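Alkane monooxygenase (Geobacillus thermodenitrificans, PDB 3B9O) belongs to the luciferase-like monooxygenases, a flavin-dependent family built on a TIM barrel, and holds flavin mononucleotide in its pocket. Local coordinates at residues W132-D143 with R157-C168. Sequence-based numbering, arbitrary orientation.
With FMN (flavin mononucleotide), chain C.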
# COMPACT_ATOMS: atom_id res chain seq x y z
N TRP A 132 0.49 7.38 2.60
CA TRP A 132 1.81 6.82 2.61
C TRP A 132 1.82 5.45 3.25
O TRP A 132 1.48 5.29 4.44
CB TRP A 132 2.79 7.80 3.29
CG TRP A 132 4.18 7.28 3.54
CD1 TRP A 132 4.85 6.28 2.84
CD2 TRP A 132 5.09 7.74 4.57
NE1 TRP A 132 6.12 6.09 3.41
CE2 TRP A 132 6.29 6.96 4.45
CE3 TRP A 132 5.00 8.71 5.59
CZ2 TRP A 132 7.40 7.14 5.32
CZ3 TRP A 132 6.10 8.90 6.44
CH2 TRP A 132 7.29 8.13 6.28
N ASN A 133 2.20 4.46 2.46
CA ASN A 133 2.48 3.11 2.97
C ASN A 133 3.91 3.02 3.49
O ASN A 133 4.88 2.95 2.73
CB ASN A 133 2.15 2.02 1.95
CG ASN A 133 2.41 0.60 2.50
OD1 ASN A 133 2.09 0.29 3.65
ND2 ASN A 133 3.01 -0.26 1.68
N VAL A 134 4.01 3.06 4.82
CA VAL A 134 5.28 3.07 5.55
C VAL A 134 5.83 1.66 5.59
O VAL A 134 5.19 0.75 6.08
CB VAL A 134 5.12 3.59 6.98
CG1 VAL A 134 6.51 3.61 7.69
CG2 VAL A 134 4.53 4.95 6.96
N VAL A 135 7.03 1.52 5.06
CA VAL A 135 7.67 0.24 4.86
C VAL A 135 9.13 0.33 5.37
O VAL A 135 9.67 1.44 5.47
CB VAL A 135 7.55 -0.06 3.33
CG1 VAL A 135 8.83 -0.53 2.73
CG2 VAL A 135 6.32 -0.93 3.04
N THR A 136 9.73 -0.80 5.75
CA THR A 136 11.17 -0.86 6.07
C THR A 136 12.05 -1.49 4.98
O THR A 136 13.25 -1.26 4.98
CB THR A 136 11.47 -1.64 7.37
OG1 THR A 136 10.77 -2.89 7.34
CG2 THR A 136 11.02 -0.86 8.61
N SER A 137 11.54 -2.32 4.07
CA SER A 137 12.45 -2.88 3.02
C SER A 137 13.32 -4.06 3.51
O SER A 137 13.82 -4.06 4.64
CB SER A 137 13.40 -1.81 2.44
OG SER A 137 12.68 -0.73 1.83
N HIS A 138 13.53 -5.04 2.65
CA HIS A 138 14.13 -6.29 3.08
C HIS A 138 15.01 -6.85 2.00
O HIS A 138 15.33 -8.04 2.03
CB HIS A 138 13.02 -7.31 3.36
CG HIS A 138 11.95 -7.32 2.31
ND1 HIS A 138 10.73 -6.71 2.49
CD2 HIS A 138 11.95 -7.81 1.05
CE1 HIS A 138 10.00 -6.86 1.40
NE2 HIS A 138 10.72 -7.52 0.51
N LEU A 139 15.35 -6.01 1.01
CA LEU A 139 16.12 -6.46 -0.16
C LEU A 139 17.53 -5.87 -0.10
O LEU A 139 17.69 -4.65 -0.25
CB LEU A 139 15.39 -6.10 -1.46
CG LEU A 139 14.06 -6.80 -1.78
CD1 LEU A 139 13.33 -6.09 -2.91
CD2 LEU A 139 14.23 -8.26 -2.13
N PRO A 140 18.55 -6.73 0.16
CA PRO A 140 19.94 -6.29 0.43
C PRO A 140 20.64 -5.42 -0.62
O PRO A 140 21.55 -4.67 -0.25
CB PRO A 140 20.71 -7.62 0.63
CG PRO A 140 19.83 -8.67 0.00
CD PRO A 140 18.42 -8.20 0.26
N SER A 141 20.25 -5.50 -1.90
CA SER A 141 20.90 -4.66 -2.91
C SER A 141 20.60 -3.17 -2.73
O SER A 141 21.43 -2.33 -3.11
CB SER A 141 20.58 -5.11 -4.34
OG SER A 141 19.33 -4.60 -4.79
N ALA A 142 19.45 -2.84 -2.14
CA ALA A 142 19.16 -1.45 -1.79
C ALA A 142 20.20 -0.89 -0.77
O ALA A 142 20.75 0.20 -0.94
CB ALA A 142 17.72 -1.31 -1.28
N ASP A 143 20.52 -1.66 0.27
CA ASP A 143 21.49 -1.18 1.25
C ASP A 143 22.88 -0.95 0.66
O ASP A 143 23.58 -0.00 1.08
CB ASP A 143 21.55 -2.09 2.47
CG ASP A 143 20.22 -2.21 3.14
OD1 ASP A 143 20.03 -1.64 4.22
OD2 ASP A 143 19.32 -2.83 2.55
N ARG A 157 15.40 -1.73 11.94
CA ARG A 157 14.78 -0.95 10.87
C ARG A 157 13.45 -0.30 11.29
O ARG A 157 13.16 0.81 10.86
CB ARG A 157 14.57 -1.82 9.63
CG ARG A 157 15.88 -2.10 8.90
CD ARG A 157 15.76 -3.16 7.84
NE ARG A 157 17.08 -3.36 7.29
CZ ARG A 157 17.42 -3.23 6.02
NH1 ARG A 157 16.52 -2.95 5.08
NH2 ARG A 157 18.68 -3.43 5.67
N TYR A 158 12.66 -1.00 12.11
CA TYR A 158 11.40 -0.45 12.63
C TYR A 158 11.59 0.64 13.69
O TYR A 158 10.79 1.57 13.77
CB TYR A 158 10.48 -1.57 13.17
CG TYR A 158 9.68 -2.25 12.08
CD1 TYR A 158 10.02 -3.51 11.61
CD2 TYR A 158 8.59 -1.61 11.49
CE1 TYR A 158 9.27 -4.13 10.58
CE2 TYR A 158 7.84 -2.21 10.47
CZ TYR A 158 8.18 -3.46 10.01
OH TYR A 158 7.41 -4.04 8.99
N ASP A 159 12.64 0.53 14.50
CA ASP A 159 12.99 1.62 15.40
C ASP A 159 13.36 2.90 14.63
O ASP A 159 13.00 4.00 15.02
CB ASP A 159 14.15 1.21 16.31
CG ASP A 159 13.81 0.01 17.21
OD1 ASP A 159 12.65 -0.14 17.63
OD2 ASP A 159 14.73 -0.75 17.50
N LEU A 160 14.13 2.73 13.55
CA LEU A 160 14.46 3.83 12.66
C LEU A 160 13.18 4.44 12.05
O LEU A 160 13.00 5.67 12.03
CB LEU A 160 15.43 3.32 11.57
CG LEU A 160 15.64 4.23 10.35
CD1 LEU A 160 16.22 5.58 10.75
CD2 LEU A 160 16.54 3.56 9.35
N ALA A 161 12.28 3.57 11.59
CA ALA A 161 10.98 4.01 11.12
C ALA A 161 10.19 4.82 12.17
O ALA A 161 9.54 5.82 11.83
CB ALA A 161 10.19 2.82 10.62
N ASP A 162 10.21 4.38 13.45
CA ASP A 162 9.59 5.14 14.51
C ASP A 162 10.06 6.60 14.51
O ASP A 162 9.24 7.52 14.51
CB ASP A 162 9.90 4.52 15.89
CG ASP A 162 8.96 3.39 16.25
OD1 ASP A 162 9.44 2.40 16.83
OD2 ASP A 162 7.74 3.48 15.98
N GLU A 163 11.38 6.79 14.47
CA GLU A 163 11.95 8.14 14.59
C GLU A 163 11.73 8.91 13.27
O GLU A 163 11.54 10.12 13.29
CB GLU A 163 13.45 8.08 14.88
CG GLU A 163 13.98 9.40 15.42
CD GLU A 163 15.48 9.44 15.56
OE1 GLU A 163 16.12 8.42 15.89
OE2 GLU A 163 16.02 10.51 15.33
N TYR A 164 11.76 8.20 12.14
CA TYR A 164 11.48 8.77 10.83
C TYR A 164 10.07 9.42 10.85
O TYR A 164 9.89 10.58 10.44
CB TYR A 164 11.57 7.65 9.77
CG TYR A 164 11.72 8.14 8.35
CD1 TYR A 164 12.93 7.94 7.65
CD2 TYR A 164 10.68 8.84 7.70
CE1 TYR A 164 13.12 8.38 6.35
CE2 TYR A 164 10.86 9.32 6.37
CZ TYR A 164 12.08 9.08 5.72
OH TYR A 164 12.26 9.56 4.43
N LEU A 165 9.09 8.65 11.29
CA LEU A 165 7.72 9.16 11.48
C LEU A 165 7.65 10.29 12.51
O LEU A 165 6.93 11.26 12.31
CB LEU A 165 6.76 8.01 11.81
CG LEU A 165 6.18 7.23 10.60
CD1 LEU A 165 5.28 6.19 11.17
CD2 LEU A 165 5.38 8.14 9.67
N GLU A 166 8.41 10.18 13.61
CA GLU A 166 8.47 11.25 14.64
C GLU A 166 8.80 12.57 13.94
O GLU A 166 8.12 13.59 14.15
CB GLU A 166 9.57 10.92 15.71
CG GLU A 166 9.45 11.74 17.03
CD GLU A 166 10.64 11.62 18.08
OE1 GLU A 166 10.64 12.49 19.01
OE2 GLU A 166 11.56 10.71 18.00
N VAL A 167 9.85 12.53 13.10
CA VAL A 167 10.35 13.70 12.34
C VAL A 167 9.30 14.25 11.39
O VAL A 167 9.02 15.45 11.40
CB VAL A 167 11.66 13.36 11.53
CG1 VAL A 167 12.07 14.51 10.64
CG2 VAL A 167 12.83 12.97 12.49
N CYS A 168 8.68 13.35 10.60
CA CYS A 168 7.63 13.75 9.66
C CYS A 168 6.43 14.34 10.39
O CYS A 168 5.95 15.43 10.04
CB CYS A 168 7.24 12.55 8.75
SG CYS A 168 8.61 12.15 7.64
N1 FMN C . 7.63 -4.35 1.17
C2 FMN C . 8.10 -3.48 0.24
O2 FMN C . 9.33 -3.17 0.29
N3 FMN C . 7.23 -2.97 -0.69
C4 FMN C . 5.90 -3.31 -0.69
O4 FMN C . 5.12 -2.83 -1.54
C4A FMN C . 5.41 -4.21 0.27
N5 FMN C . 4.09 -4.59 0.33
C5A FMN C . 3.68 -5.48 1.28
C6 FMN C . 2.34 -5.91 1.36
C7 FMN C . 1.93 -6.82 2.36
C7M FMN C . 0.49 -7.29 2.46
C8 FMN C . 2.85 -7.30 3.28
C8M FMN C . 2.43 -8.27 4.35
C9 FMN C . 4.19 -6.88 3.21
C9A FMN C . 4.61 -5.98 2.21
N10 FMN C . 5.91 -5.59 2.15
C10 FMN C . 6.32 -4.72 1.20
C1' FMN C . 6.92 -6.08 3.11
C2' FMN C . 7.11 -5.05 4.23
O2' FMN C . 6.31 -3.89 4.01
C3' FMN C . 8.56 -4.59 4.47
O3' FMN C . 9.25 -4.23 3.25
C4' FMN C . 9.36 -5.54 5.38
O4' FMN C . 10.61 -5.92 4.79
C5' FMN C . 8.62 -6.82 5.79
O5' FMN C . 7.97 -6.48 7.01
P FMN C . 7.68 -7.54 8.18
O1P FMN C . 8.94 -8.40 8.24
O2P FMN C . 7.44 -6.66 9.37
O3P FMN C . 6.50 -8.37 7.72
O HOH W 1 7.78 -2.77 6.57
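Trp132 meets Leu165 and Tyr164 at the apolar centre, where strand 130-135 of the barrel is covered by helix 154-174. With CG anti to the backbone N (chi1 172°), the indole points its six-membered ring at the helix: Trp132 CZ3 lies 3.4 Å from Leu165 CD2, and the edge at CH2 touches Tyr164 CD2, the two ring planes inclined at 60°. Val134 CG2 covers one indole face over its centre.

Just beyond the strand's C-terminal end, Thr136 CG2 sits over the face of Tyr158 in a CH-pi contact, 3.8 Å from the ring centroid. Tyr158 OH donates to FMN O2P at 2.6 Å, while a water donates to the same OH, accepts from Thr136 N and bonds to FMN O2'.

At the polar edge the Arg157 side chain, extended from CG to NE, links loop to helix 140-145: NH1 makes a weak, bent bond to Ser137 O (3.0 Å), and NH2 a salt bridge to Asp143 OD1 (2.7 Å), its hydrogen bond likewise weak. Asp143 OD2 is hydrogen-bonded to Tyr109 OH. Ser137 N donates to FMN O3' (3.1 Å). Strand 130-135 and returning helix 154-174, joined through helix 140-145, exemplify a beta-alpha unit of a TIM barrel, with FMN bound at the strand's C-terminal end.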